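Local coordinates for protein beta-lactamase (Chitinophaga pinensis, PDB 6N36) that probably hydrolyses the amide bond of beta-lactam antibiotics, using two zinc ions in an active site of the metallo-beta-lactamase type, at residues Arg155-His160 with Lys215-Asp220; Leu181-Pro186 with Ala251-Val256; Thr192-Met197 with Lys205-Thr210. One frame throughout, in Å; residues are numbered along the deposited sequence.

Contact 1. Residues Arg155-His160 with Lys215-Asp220. With ZN (zinc ion), chain C.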
ATOM      1  N   ARG A 155       6.134   8.409  -4.142  1.00 21.02           N
ATOM      2  CA  ARG A 155       5.454   9.584  -4.704  1.00 22.04           C
ATOM      3  C   ARG A 155       4.245   9.897  -3.838  1.00 20.75           C
ATOM      4  O   ARG A 155       3.457   8.974  -3.582  1.00 19.93           O
ATOM      5  CB  ARG A 155       5.062   9.412  -6.169  1.00 23.71           C
ATOM      6  CG  ARG A 155       6.219   9.178  -7.130  1.00 26.04           C
ATOM      7  CD  ARG A 155       7.219  10.302  -7.168  1.00 27.89           C
ATOM      8  NE  ARG A 155       6.666  11.637  -7.273  1.00 30.98           N
ATOM      9  CZ  ARG A 155       6.465  12.304  -8.413  1.00 32.19           C
ATOM     10  NH1 ARG A 155       6.708  11.731  -9.584  1.00 32.72           N
ATOM     11  NH2 ARG A 155       5.911  13.502  -8.359  1.00 33.66           N
ATOM     12  N   GLN A 156       4.097  11.147  -3.411  1.00 20.65           N
ATOM     13  CA  GLN A 156       2.960  11.555  -2.563  1.00 20.56           C
ATOM     14  C   GLN A 156       1.696  11.621  -3.421  1.00 19.66           C
ATOM     15  O   GLN A 156       1.654  12.384  -4.402  1.00 20.71           O
ATOM     16  CB  GLN A 156       3.206  12.864  -1.811  1.00 22.00           C
ATOM     17  CG  GLN A 156       4.332  12.785  -0.795  1.00 24.84           C
ATOM     18  CD  GLN A 156       4.524  14.134  -0.134  1.00 27.47           C
ATOM     19  OE1 GLN A 156       4.429  15.170  -0.814  1.00 31.03           O
ATOM     20  NE2 GLN A 156       4.831  14.143   1.157  1.00 29.08           N
ATOM     21  N   HIS A 157       0.683  10.862  -3.016  1.00 18.44           N
ATOM     22  CA  HIS A 157      -0.617  10.734  -3.705  1.00 18.62           C
ATOM     23  C   HIS A 157      -1.707  10.999  -2.680  1.00 17.74           C
ATOM     24  O   HIS A 157      -2.492  10.120  -2.384  1.00 17.64           O
ATOM     25  CB  HIS A 157      -0.687   9.406  -4.443  1.00 18.30           C
ATOM     26  CG  HIS A 157       0.216   9.358  -5.602  1.00 18.43           C
ATOM     27  ND1 HIS A 157       0.714   8.175  -6.100  1.00 19.01           N
ATOM     28  CD2 HIS A 157       0.694  10.354  -6.408  1.00 19.31           C
ATOM     29  CE1 HIS A 157       1.518   8.445  -7.096  1.00 20.37           C
ATOM     30  NE2 HIS A 157       1.555   9.762  -7.324  1.00 20.28           N
ATOM     31  N   PRO A 158      -1.748  12.212  -2.098  1.00 17.19           N
ATOM     32  CA  PRO A 158      -2.612  12.478  -0.957  1.00 17.99           C
ATOM     33  C   PRO A 158      -4.102  12.455  -1.334  1.00 19.14           C
ATOM     34  O   PRO A 158      -4.492  12.566  -2.527  1.00 18.84           O
ATOM     35  CB  PRO A 158      -2.228  13.847  -0.510  1.00 18.46           C
ATOM     36  CG  PRO A 158      -1.713  14.499  -1.773  1.00 18.76           C
ATOM     37  CD  PRO A 158      -0.910  13.385  -2.437  1.00 18.14           C
ATOM     38  N   GLY A 159      -4.924  12.321  -0.298  1.00 19.08           N
ATOM     39  CA  GLY A 159      -6.382  12.440  -0.380  1.00 18.77           C
ATOM     40  C   GLY A 159      -7.029  11.328   0.420  1.00 18.03           C
ATOM     41  O   GLY A 159      -7.652  11.605   1.459  1.00 17.80           O
ATOM     42  N   HIS A 160      -6.849  10.113  -0.004  1.00 17.88           N
ATOM     43  CA  HIS A 160      -7.439   8.953   0.726  1.00 17.82           C
ATOM     44  C   HIS A 160      -6.963   8.994   2.189  1.00 19.96           C
ATOM     45  O   HIS A 160      -7.772   8.832   3.108  1.00 19.74           O
ATOM     46  CB  HIS A 160      -7.030   7.673  -0.003  1.00 18.93           C
ATOM     47  CG  HIS A 160      -7.668   6.499   0.589  1.00 18.68           C
ATOM     48  ND1 HIS A 160      -8.932   6.097   0.224  1.00 20.58           N
ATOM     49  CD2 HIS A 160      -7.249   5.662   1.552  1.00 20.39           C
ATOM     50  CE1 HIS A 160      -9.265   5.067   0.967  1.00 19.69           C
ATOM     51  NE2 HIS A 160      -8.278   4.775   1.782  1.00 18.57           N
ATOM     52  N   LYS A 215      -1.976   9.966 -13.233  1.00 23.98           N
ATOM     53  CA  LYS A 215      -2.156   9.727 -14.686  1.00 27.65           C
ATOM     54  C   LYS A 215      -0.807   9.901 -15.391  1.00 27.06           C
ATOM     55  O   LYS A 215      -0.537   9.247 -16.439  1.00 29.22           O
ATOM     56  CB  LYS A 215      -3.166  10.724 -15.239  1.00 31.18           C
ATOM     57  CG  LYS A 215      -3.801  10.244 -16.538  1.00 38.87           C
ATOM     58  CD  LYS A 215      -4.790   9.124 -16.208  1.00 44.14           C
ATOM     59  CE  LYS A 215      -6.107   9.248 -16.946  1.00 46.53           C
ATOM     60  NZ  LYS A 215      -5.997   8.674 -18.301  1.00 46.34           N
ATOM     61  N   ALA A 216       0.031  10.790 -14.874  1.00 26.20           N
ATOM     62  CA  ALA A 216       1.298  11.172 -15.522  1.00 27.49           C
ATOM     63  C   ALA A 216       2.417  10.142 -15.317  1.00 26.89           C
ATOM     64  O   ALA A 216       3.450  10.254 -15.996  1.00 29.66           O
ATOM     65  CB  ALA A 216       1.722  12.548 -15.067  1.00 28.17           C
ATOM     66  N   LEU A 217       2.238   9.165 -14.436  1.00 24.81           N
ATOM     67  CA  LEU A 217       3.302   8.189 -14.140  1.00 25.77           C
ATOM     68  C   LEU A 217       3.485   7.233 -15.309  1.00 27.20           C
ATOM     69  O   LEU A 217       2.533   6.960 -16.025  1.00 29.47           O
ATOM     70  CB  LEU A 217       2.905   7.421 -12.885  1.00 25.20           C
ATOM     71  CG  LEU A 217       2.890   8.249 -11.610  1.00 24.71           C
ATOM     72  CD1 LEU A 217       2.471   7.340 -10.467  1.00 25.26           C
ATOM     73  CD2 LEU A 217       4.246   8.879 -11.358  1.00 27.92           C
ATOM     74  N   LYS A 218       4.709   6.770 -15.485  1.00 28.48           N
ATOM     75  CA  LYS A 218       5.121   5.811 -16.534  0.60 30.72           C
ATOM     76  C   LYS A 218       5.699   4.565 -15.859  1.00 28.92           C
ATOM     77  O   LYS A 218       6.583   4.755 -14.981  1.00 30.47           O
ATOM     78  CB  LYS A 218       6.225   6.447 -17.376  0.60 33.46           C
ATOM     79  CG  LYS A 218       5.752   7.456 -18.409  0.60 36.71           C
ATOM     80  CD  LYS A 218       6.885   8.042 -19.191  0.60 39.53           C
ATOM     81  CE  LYS A 218       7.941   7.019 -19.536  0.60 41.60           C
ATOM     82  NZ  LYS A 218       8.741   7.438 -20.708  0.60 45.96           N
ATOM     83  N   PHE A 219       5.217   3.388 -16.201  1.00 27.77           N
ATOM     84  CA  PHE A 219       5.660   2.119 -15.579  1.00 28.17           C
ATOM     85  C   PHE A 219       5.292   0.954 -16.503  1.00 27.75           C
ATOM     86  O   PHE A 219       4.490   1.140 -17.457  1.00 28.89           O
ATOM     87  CB  PHE A 219       4.996   1.943 -14.210  1.00 27.14           C
ATOM     88  CG  PHE A 219       3.516   2.162 -14.273  1.00 26.43           C
ATOM     89  CD1 PHE A 219       2.960   3.425 -14.088  1.00 25.80           C
ATOM     90  CD2 PHE A 219       2.683   1.106 -14.582  1.00 25.78           C
ATOM     91  CE1 PHE A 219       1.596   3.600 -14.237  1.00 25.43           C
ATOM     92  CE2 PHE A 219       1.334   1.293 -14.740  1.00 25.68           C
ATOM     93  CZ  PHE A 219       0.795   2.533 -14.566  1.00 24.79           C
ATOM     94  N   ASP A 220       5.828  -0.226 -16.217  1.00 26.82           N
ATOM     95  CA  ASP A 220       5.497  -1.442 -16.984  1.00 27.65           C
ATOM     96  C   ASP A 220       4.357  -2.202 -16.315  1.00 26.21           C
ATOM     97  O   ASP A 220       3.459  -2.697 -17.022  1.00 28.48           O
ATOM     98  CB  ASP A 220       6.741  -2.329 -17.111  1.00 29.14           C
ATOM     99  CG  ASP A 220       7.875  -1.644 -17.869  1.00 32.02           C
ATOM    100  OD1 ASP A 220       7.581  -1.136 -18.962  1.00 36.19           O
ATOM    101  OD2 ASP A 220       9.004  -1.555 -17.332  1.00 32.48           O
TER
HETATM  102 ZN    ZN C 502      -8.085   3.160   3.135  0.90 21.90          ZN
HETATM  103  O   HOH W   1      -8.089   1.571   1.320  1.00 27.52           O
HETATM  104  O   HOH W   2      -8.459   1.466   4.188  1.00 29.74           O
HETATM  105  O   HOH W   3     -10.336   3.077   3.147  1.00 28.90           O
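Leu217 meets Arg155 and His157 in a small buried contact of the alpha-beta/beta-alpha sandwich, the fold of metallo-beta-lactamases. Segment 155-160 contains the end of strand 150-156 and the loop that carries a zinc ligand. Segment 215-220 runs from the end of helix 203-215 to just before strand 221-223, an outermost strand of the same sheet.

The touching is done by the two methyls of Leu217, and each has its own partner. CD1 lies 3.7 Å from CE1 of His157, and the two side chains come from opposite directions. CD2 lies 4.2 Å from NH1 of Arg155, a looser touch in which the side chains slide past each other. The arginine chain is bent at both chi2 (-61°) and chi3 (-47°), which folds the guanidinium round to this methyl. Leu217 also packs on Leu181 and Tyr253.

The polar groups are held by other residues. Arg155 NE forms a salt bridge with Asp141 OD1, which also accepts a hydrogen bond from Gln156 N. His157 ND1 is hydrogen-bonded to Ser166 OG. That bond probably limits the rotation of the ring, with the CE1 corner toward Leu217. Arg155 O sits 3.8 Å above the plane of the His157 ring, offset toward its rim.

Beyond His157 the loop turns at Gly159, whose positive phi of 136° suits glycine, and reaches the metal. His160 NE2 binds the zinc ion at 2.1 Å, and His83 and His85 complete the protein part of the site. Three waters also bind the zinc. The oxygen of water 2 is at 2.0 Å from the zinc. That of water 3 is at 2.2 Å from the metal and lies at the edge of the His160 ring, in its plane.

Contact 2. Residues Leu181-Pro186 with Ala251-Val256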
ATOM      1  N   LEU A 181       4.891  -0.128 -10.407  1.00 21.44           N
ATOM      2  CA  LEU A 181       4.179   0.855  -9.557  1.00 19.83           C
ATOM      3  C   LEU A 181       3.288   0.073  -8.595  1.00 18.80           C
ATOM      4  O   LEU A 181       2.450  -0.726  -9.059  1.00 20.76           O
ATOM      5  CB  LEU A 181       3.355   1.759 -10.460  1.00 20.40           C
ATOM      6  CG  LEU A 181       2.379   2.683  -9.701  1.00 20.44           C
ATOM      7  CD1 LEU A 181       3.136   3.709  -8.882  1.00 21.44           C
ATOM      8  CD2 LEU A 181       1.432   3.404 -10.677  1.00 21.81           C
ATOM      9  N   ILE A 182       3.478   0.327  -7.318  1.00 18.88           N
ATOM     10  CA  ILE A 182       2.495  -0.089  -6.277  1.00 18.00           C
ATOM     11  C   ILE A 182       1.691   1.197  -6.006  1.00 18.80           C
ATOM     12  O   ILE A 182       2.233   2.139  -5.377  1.00 17.92           O
ATOM     13  CB  ILE A 182       3.180  -0.634  -5.023  1.00 17.88           C
ATOM     14  CG1 ILE A 182       4.062  -1.863  -5.327  1.00 19.47           C
ATOM     15  CG2 ILE A 182       2.122  -0.921  -3.960  1.00 18.96           C
ATOM     16  CD1 ILE A 182       3.373  -3.027  -5.911  1.00 21.31           C
ATOM     17  N   ALA A 183       0.507   1.244  -6.580  1.00 19.45           N
ATOM     18  CA  ALA A 183      -0.323   2.456  -6.704  1.00 19.29           C
ATOM     19  C   ALA A 183      -1.315   2.544  -5.567  1.00 21.07           C
ATOM     20  O   ALA A 183      -2.142   1.611  -5.451  1.00 22.53           O
ATOM     21  CB  ALA A 183      -1.082   2.473  -8.008  1.00 20.25           C
ATOM     22  N   ASN A 184      -1.341   3.658  -4.850  1.00 19.16           N
ATOM     23  CA  ASN A 184      -2.454   3.912  -3.917  1.00 18.80           C
ATOM     24  C   ASN A 184      -3.571   4.628  -4.662  1.00 19.21           C
ATOM     25  O   ASN A 184      -3.485   5.771  -4.952  1.00 19.96           O
ATOM     26  CB  ASN A 184      -2.007   4.680  -2.679  1.00 19.31           C
ATOM     27  CG  ASN A 184      -3.025   4.466  -1.586  1.00 21.54           C
ATOM     28  OD1 ASN A 184      -2.962   3.456  -0.862  1.00 21.78           O
ATOM     29  ND2 ASN A 184      -3.999   5.390  -1.464  1.00 20.55           N
ATOM     30  N   ILE A 185      -4.638   3.906  -4.926  1.00 21.40           N
ATOM     31  CA  ILE A 185      -5.737   4.400  -5.790  1.00 21.86           C
ATOM     32  C   ILE A 185      -6.493   5.443  -4.985  1.00 22.75           C
ATOM     33  O   ILE A 185      -6.737   5.292  -3.791  1.00 23.82           O
ATOM     34  CB  ILE A 185      -6.628   3.225  -6.233  1.00 24.51           C
ATOM     35  CG1 ILE A 185      -5.871   2.273  -7.167  1.00 24.34           C
ATOM     36  CG2 ILE A 185      -7.933   3.729  -6.868  1.00 25.61           C
ATOM     37  CD1 ILE A 185      -5.264   2.868  -8.394  1.00 25.52           C
ATOM     38  N   PRO A 186      -6.807   6.596  -5.594  1.00 20.59           N
ATOM     39  CA  PRO A 186      -7.434   7.707  -4.878  1.00 20.71           C
ATOM     40  C   PRO A 186      -8.943   7.532  -4.693  1.00 21.23           C
ATOM     41  O   PRO A 186      -9.740   8.333  -5.150  1.00 20.88           O
ATOM     42  CB  PRO A 186      -7.070   8.902  -5.743  1.00 21.43           C
ATOM     43  CG  PRO A 186      -7.072   8.327  -7.129  1.00 22.57           C
ATOM     44  CD  PRO A 186      -6.388   6.991  -6.960  1.00 20.87           C
ATOM     45  N   ALA A 251      -4.398   0.166 -19.743  1.00 30.00           N
ATOM     46  CA  ALA A 251      -5.820   0.474 -19.952  1.00 31.21           C
ATOM     47  C   ALA A 251      -6.577   0.420 -18.619  1.00 28.93           C
ATOM     48  O   ALA A 251      -7.389   1.314 -18.371  1.00 28.82           O
ATOM     49  CB  ALA A 251      -6.397  -0.481 -20.964  1.00 33.47           C
ATOM     50  N   GLY A 252      -6.352  -0.609 -17.797  1.00 29.29           N
ATOM     51  CA  GLY A 252      -7.094  -0.790 -16.542  1.00 28.08           C
ATOM     52  C   GLY A 252      -6.718   0.298 -15.549  1.00 27.34           C
ATOM     53  O   GLY A 252      -7.589   0.763 -14.810  1.00 27.15           O
ATOM     54  N   TYR A 253      -5.462   0.725 -15.570  1.00 25.48           N
ATOM     55  CA  TYR A 253      -4.983   1.820 -14.688  1.00 25.28           C
ATOM     56  C   TYR A 253      -5.660   3.125 -15.086  1.00 24.49           C
ATOM     57  O   TYR A 253      -6.252   3.835 -14.259  1.00 23.80           O
ATOM     58  CB  TYR A 253      -3.476   1.935 -14.846  1.00 24.47           C
ATOM     59  CG  TYR A 253      -2.835   3.017 -14.037  1.00 23.30           C
ATOM     60  CD1 TYR A 253      -2.633   2.837 -12.680  1.00 22.31           C
ATOM     61  CD2 TYR A 253      -2.402   4.195 -14.607  1.00 23.25           C
ATOM     62  CE1 TYR A 253      -2.003   3.792 -11.908  1.00 22.37           C
ATOM     63  CE2 TYR A 253      -1.759   5.166 -13.862  1.00 23.36           C
ATOM     64  CZ  TYR A 253      -1.521   4.939 -12.507  1.00 21.63           C
ATOM     65  OH  TYR A 253      -0.888   5.853 -11.729  1.00 22.42           O
ATOM     66  N   ASP A 254      -5.627   3.462 -16.373  1.00 26.26           N
ATOM     67  CA  ASP A 254      -6.321   4.675 -16.859  1.00 27.38           C
ATOM     68  C   ASP A 254      -7.814   4.601 -16.540  1.00 26.94           C
ATOM     69  O   ASP A 254      -8.391   5.637 -16.168  1.00 26.81           O
ATOM     70  CB  ASP A 254      -6.031   4.848 -18.352  1.00 29.72           C
ATOM     71  CG  ASP A 254      -4.631   5.391 -18.567  1.00 31.70           C
ATOM     72  OD1 ASP A 254      -4.239   6.288 -17.766  1.00 36.76           O
ATOM     73  OD2 ASP A 254      -3.980   5.006 -19.568  1.00 34.38           O
ATOM     74  N   ASP A 255      -8.441   3.448 -16.720  1.00 26.99           N
ATOM     75  CA  ASP A 255      -9.893   3.297 -16.492  1.00 29.68           C
ATOM     76  C   ASP A 255     -10.210   3.542 -15.008  1.00 26.55           C
ATOM     77  O   ASP A 255     -11.181   4.259 -14.735  1.00 27.06           O
ATOM     78  CB  ASP A 255     -10.378   1.927 -16.954  1.00 31.69           C
ATOM     79  CG  ASP A 255     -10.443   1.822 -18.476  1.00 37.23           C
ATOM     80  OD1 ASP A 255     -10.197   2.856 -19.172  1.00 40.42           O
ATOM     81  OD2 ASP A 255     -10.647   0.721 -18.954  1.00 43.30           O
ATOM     82  N   VAL A 256      -9.434   3.017 -14.067  1.00 25.34           N
ATOM     83  CA  VAL A 256      -9.704   3.212 -12.607  0.60 24.97           C
ATOM     84  C   VAL A 256      -9.523   4.696 -12.258  1.00 23.94           C
ATOM     85  O   VAL A 256     -10.345   5.282 -11.552  1.00 24.35           O
ATOM     86  CB  VAL A 256      -8.781   2.320 -11.746  0.60 25.52           C
ATOM     87  CG1 VAL A 256      -8.796   2.738 -10.281  0.60 25.53           C
ATOM     88  CG2 VAL A 256      -9.141   0.856 -11.885  0.60 27.27           C
TER
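This is a buried, apolar contact between the end of strand 177-182, with the loop after it, and the long C-terminal helix 250-268. Leu181, Ala183 and Ile185, alternate residues of an extended chain, all send their side chains toward the helix. Tyr253 and Val256, three residues apart on the helix, receive them.

Leu181 and Tyr253 cross at about a right angle. CD2 of Leu181 is 3.5 Å from OH of Tyr253 and 3.7 Å from CE1 of the same ring. Ala183 CB comes in at the ring edge, near its plane, 4.2 Å from CE1 of Tyr253. The ring gets there because CG of Tyr253 is anti to the backbone N (chi1 179°), which carries its outer end to the strand. In the metallo-beta-lactamase fold this helix covers the outer side of one of the two sheets. Tyr253 OH is buried there and is hydrogen-bonded to Met214 O, while Phe219 and Trp222 meet the ring edge-to-face.

Farther along, Ile185 and Val256 also cross at about a right angle. In the conformer described here, one of two for Val256, CG1 touches both branches of the isoleucine. It is 3.7 Å from CG2 of Ile185 and 4.0 Å from its CD1. Trp260, one turn on, also packs on Ile185, the nearest atom of whose side chain is about 9 Å from a bound zinc ion.

Contact 3. Residues Thr192-Met197 with Lys205-Thr210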
ATOM      1  N   THR A 192     -16.666  11.836   2.956  1.00 24.79           N
ATOM      2  CA  THR A 192     -15.694  12.925   2.586  1.00 22.27           C
ATOM      3  C   THR A 192     -16.365  14.041   1.798  1.00 23.65           C
ATOM      4  O   THR A 192     -16.952  13.789   0.739  1.00 24.42           O
ATOM      5  CB  THR A 192     -14.519  12.326   1.812  1.00 22.02           C
ATOM      6  OG1 THR A 192     -13.850  11.515   2.777  1.00 22.26           O
ATOM      7  CG2 THR A 192     -13.536  13.346   1.265  1.00 21.55           C
ATOM      8  N   LYS A 193     -16.234  15.278   2.291  1.00 23.32           N
ATOM      9  CA  LYS A 193     -16.655  16.519   1.642  1.00 24.02           C
ATOM     10  C   LYS A 193     -15.465  17.144   0.927  1.00 23.41           C
ATOM     11  O   LYS A 193     -14.516  17.556   1.591  1.00 22.87           O
ATOM     12  CB  LYS A 193     -17.251  17.435   2.718  1.00 28.00           C
ATOM     13  CG  LYS A 193     -17.797  18.770   2.258  1.00 33.64           C
ATOM     14  CD  LYS A 193     -18.549  19.460   3.426  1.00 37.13           C
ATOM     15  CE  LYS A 193     -18.980  20.888   3.175  1.00 42.25           C
ATOM     16  NZ  LYS A 193     -18.783  21.749   4.386  1.00 43.34           N
ATOM     17  N   LEU A 194     -15.432  17.087  -0.407  1.00 23.79           N
ATOM     18  CA  LEU A 194     -14.237  17.531  -1.173  1.00 23.48           C
ATOM     19  C   LEU A 194     -13.980  19.022  -1.104  1.00 23.87           C
ATOM     20  O   LEU A 194     -12.825  19.430  -1.337  1.00 26.37           O
ATOM     21  CB  LEU A 194     -14.412  17.086  -2.619  1.00 23.39           C
ATOM     22  CG  LEU A 194     -14.336  15.582  -2.795  1.00 22.91           C
ATOM     23  CD1 LEU A 194     -14.729  15.235  -4.208  1.00 24.52           C
ATOM     24  CD2 LEU A 194     -12.943  15.012  -2.506  1.00 22.44           C
ATOM     25  N   SER A 195     -14.954  19.859  -0.722  1.00 24.30           N
ATOM     26  CA  SER A 195     -14.707  21.290  -0.490  1.00 26.11           C
ATOM     27  C   SER A 195     -13.824  21.492   0.758  1.00 26.58           C
ATOM     28  O   SER A 195     -13.289  22.605   0.956  1.00 29.72           O
ATOM     29  CB  SER A 195     -16.021  22.063  -0.375  1.00 28.06           C
ATOM     30  OG  SER A 195     -16.843  21.518   0.654  1.00 31.99           O
ATOM     31  N   GLY A 196     -13.658  20.476   1.584  1.00 23.06           N
ATOM     32  CA  GLY A 196     -12.844  20.610   2.796  1.00 22.46           C
ATOM     33  C   GLY A 196     -13.441  19.831   3.930  1.00 21.51           C
ATOM     34  O   GLY A 196     -14.636  19.970   4.169  1.00 22.21           O
ATOM     35  N   MET A 197     -12.606  19.081   4.637  1.00 20.28           N
ATOM     36  CA  MET A 197     -13.047  18.355   5.832  1.00 20.48           C
ATOM     37  C   MET A 197     -12.444  19.032   7.049  1.00 21.88           C
ATOM     38  O   MET A 197     -11.347  19.628   6.988  1.00 20.79           O
ATOM     39  CB  MET A 197     -12.626  16.898   5.787  1.00 20.12           C
ATOM     40  CG  MET A 197     -13.434  16.118   4.777  1.00 20.28           C
ATOM     41  SD  MET A 197     -15.068  15.781   5.363  1.00 22.19           S
ATOM     42  CE  MET A 197     -14.775  14.350   6.401  1.00 24.15           C
ATOM     43  N   LYS A 205      -8.308  19.565  -2.795  1.00 20.49           N
ATOM     44  CA  LYS A 205      -7.172  20.062  -3.597  1.00 21.17           C
ATOM     45  C   LYS A 205      -6.170  18.904  -3.774  1.00 20.67           C
ATOM     46  O   LYS A 205      -5.571  18.734  -4.860  1.00 21.05           O
ATOM     47  CB  LYS A 205      -6.542  21.263  -2.909  1.00 23.78           C
ATOM     48  CG  LYS A 205      -7.473  22.470  -2.858  1.00 26.54           C
ATOM     49  CD  LYS A 205      -6.822  23.654  -2.144  1.00 31.98           C
ATOM     50  CE  LYS A 205      -7.697  24.873  -2.207  1.00 38.39           C
ATOM     51  NZ  LYS A 205      -8.946  24.660  -1.445  1.00 43.60           N
ATOM     52  N   ASP A 206      -5.988  18.109  -2.708  1.00 19.79           N
ATOM     53  CA  ASP A 206      -5.038  16.983  -2.719  1.00 19.89           C
ATOM     54  C   ASP A 206      -5.537  15.904  -3.675  1.00 18.64           C
ATOM     55  O   ASP A 206      -4.752  15.339  -4.436  1.00 19.18           O
ATOM     56  CB  ASP A 206      -4.820  16.457  -1.306  1.00 20.35           C
ATOM     57  CG  ASP A 206      -3.759  17.197  -0.540  1.00 20.93           C
ATOM     58  OD1 ASP A 206      -3.104  18.134  -1.103  1.00 23.22           O
ATOM     59  OD2 ASP A 206      -3.572  16.850   0.694  1.00 21.12           O
ATOM     60  N   TYR A 207      -6.804  15.518  -3.589  1.00 18.70           N
ATOM     61  CA  TYR A 207      -7.341  14.501  -4.506  1.00 18.98           C
ATOM     62  C   TYR A 207      -7.204  14.969  -5.951  1.00 19.21           C
ATOM     63  O   TYR A 207      -6.807  14.165  -6.794  1.00 19.66           O
ATOM     64  CB  TYR A 207      -8.814  14.217  -4.242  1.00 19.27           C
ATOM     65  CG  TYR A 207      -9.101  13.113  -3.257  1.00 19.17           C
ATOM     66  CD1 TYR A 207      -8.864  11.788  -3.582  1.00 19.08           C
ATOM     67  CD2 TYR A 207      -9.601  13.409  -2.003  1.00 18.06           C
ATOM     68  CE1 TYR A 207      -9.217  10.778  -2.712  1.00 18.88           C
ATOM     69  CE2 TYR A 207      -9.964  12.394  -1.123  1.00 19.12           C
ATOM     70  CZ  TYR A 207      -9.734  11.082  -1.462  1.00 18.36           C
ATOM     71  OH  TYR A 207     -10.157  10.096  -0.592  1.00 18.46           O
ATOM     72  N   ALA A 208      -7.454  16.229  -6.209  1.00 19.86           N
ATOM     73  CA  ALA A 208      -7.356  16.772  -7.578  1.00 20.31           C
ATOM     74  C   ALA A 208      -5.922  16.633  -8.085  1.00 20.18           C
ATOM     75  O   ALA A 208      -5.670  16.169  -9.230  1.00 20.77           O
ATOM     76  CB  ALA A 208      -7.803  18.186  -7.661  1.00 20.98           C
ATOM     77  N   TYR A 209      -4.958  16.989  -7.223  1.00 19.95           N
ATOM     78  CA  TYR A 209      -3.522  16.855  -7.523  1.00 20.49           C
ATOM     79  C   TYR A 209      -3.190  15.403  -7.838  1.00 19.82           C
ATOM     80  O   TYR A 209      -2.567  15.059  -8.879  1.00 20.91           O
ATOM     81  CB  TYR A 209      -2.644  17.415  -6.391  1.00 20.43           C
ATOM     82  CG  TYR A 209      -1.211  16.958  -6.504  1.00 20.74           C
ATOM     83  CD1 TYR A 209      -0.323  17.615  -7.324  1.00 22.04           C
ATOM     84  CD2 TYR A 209      -0.754  15.800  -5.908  1.00 19.82           C
ATOM     85  CE1 TYR A 209       0.946  17.149  -7.525  1.00 23.74           C
ATOM     86  CE2 TYR A 209       0.521  15.319  -6.080  1.00 21.54           C
ATOM     87  CZ  TYR A 209       1.425  16.058  -6.830  1.00 22.27           C
ATOM     88  OH  TYR A 209       2.697  15.594  -7.080  1.00 25.94           O
ATOM     89  N   THR A 210      -3.624  14.496  -6.964  1.00 19.11           N
ATOM     90  CA  THR A 210      -3.271  13.071  -7.091  1.00 18.99           C
ATOM     91  C   THR A 210      -3.835  12.492  -8.384  1.00 18.91           C
ATOM     92  O   THR A 210      -3.124  11.705  -9.057  1.00 19.89           O
ATOM     93  CB  THR A 210      -3.788  12.350  -5.861  1.00 18.55           C
ATOM     94  OG1 THR A 210      -2.974  12.798  -4.778  1.00 19.01           O
ATOM     95  CG2 THR A 210      -3.716  10.847  -5.995  1.00 19.21           C
TER
HETATM   96  O   HOH W   4     -12.075   9.736   1.487  1.00 20.71           O
HETATM   97  O   HOH W   5     -11.305  22.217  -1.917  1.00 46.45           O
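Leu194 and Thr192 pack against the ring of Tyr207, joining the loop before helix 203-215 to the first turns of that helix. The apolar part is small. CD2 of Leu194 is 3.7 Å from CD2 of Tyr207, and the two side chains cross at about a right angle. Leu194 has CG anti to its carbonyl carbon (chi1 -69°), which brings the branched end nearer the helix than its CB direction alone would. CG2 of Thr192 lies 4.4 Å from CE2 of the same ring, a looser contact.

Two waters add polar bridges. Water 4 links Thr192 OG1, at 2.8 Å, to the hydroxyl of Tyr207. The water gives a proton to Tyr207 OH at 2.9 Å. That hydroxyl is also hydrogen-bonded to Ser187 O, so two polar partners hold the outer end of the ring. Water 5 donates to Leu194 O at 3.2 Å and accepts a weak bond from Lys205 NZ.

The loop is shaped by its own bonds. A type I beta turn runs from Lys193 to Gly196, closed by Gly196 N bonding to Lys193 O at 3.0 Å. Gly196 has a phi of 143°, which suits a residue without a side chain. Lys193 N points almost straight at Met197 SD (N-H...S angle 171°), a weak bond to the residue just past the turn.

The nearest atom of the Tyr207 side chain is about 8 Å from a bound zinc ion, so this end lies near the metal site of this metallo-beta-lactamase fold; Leu194 is farther out. Leu194 is also packed against Tyr264, Arg267 and Val268 at the end of helix 250-268, and Thr192 O accepts a bond from Arg267. Thr192 touches Tyr121 and Val122 of another loop. Through Leu194 the turn packs against both helices 203-215 and 250-268.

From the N terminus, the first segment met is 155-160, at the end of strand 150-156. The chain returns to it at 215-220, closing the loop of contact 1. Before that return, segment 181-186 opens contact 2, which closes only at 251-256, so contacts 1 and 2 cross. Contact 3 is short-range and nests inside both loops. Contacts 1 and 2 adjoin through Phe219 against Leu181 and Tyr253, and through the salt bridge of Lys215 with Asp254. Contact 3 reaches contact 1 where Tyr207 and Thr210 meet the 157-160 loop. Contacts 1 and 2 tie the five-stranded sheet to the loop after helix 203-215 and to helix 250-268; contact 3 ties the loop before helix 203-215 to that helix.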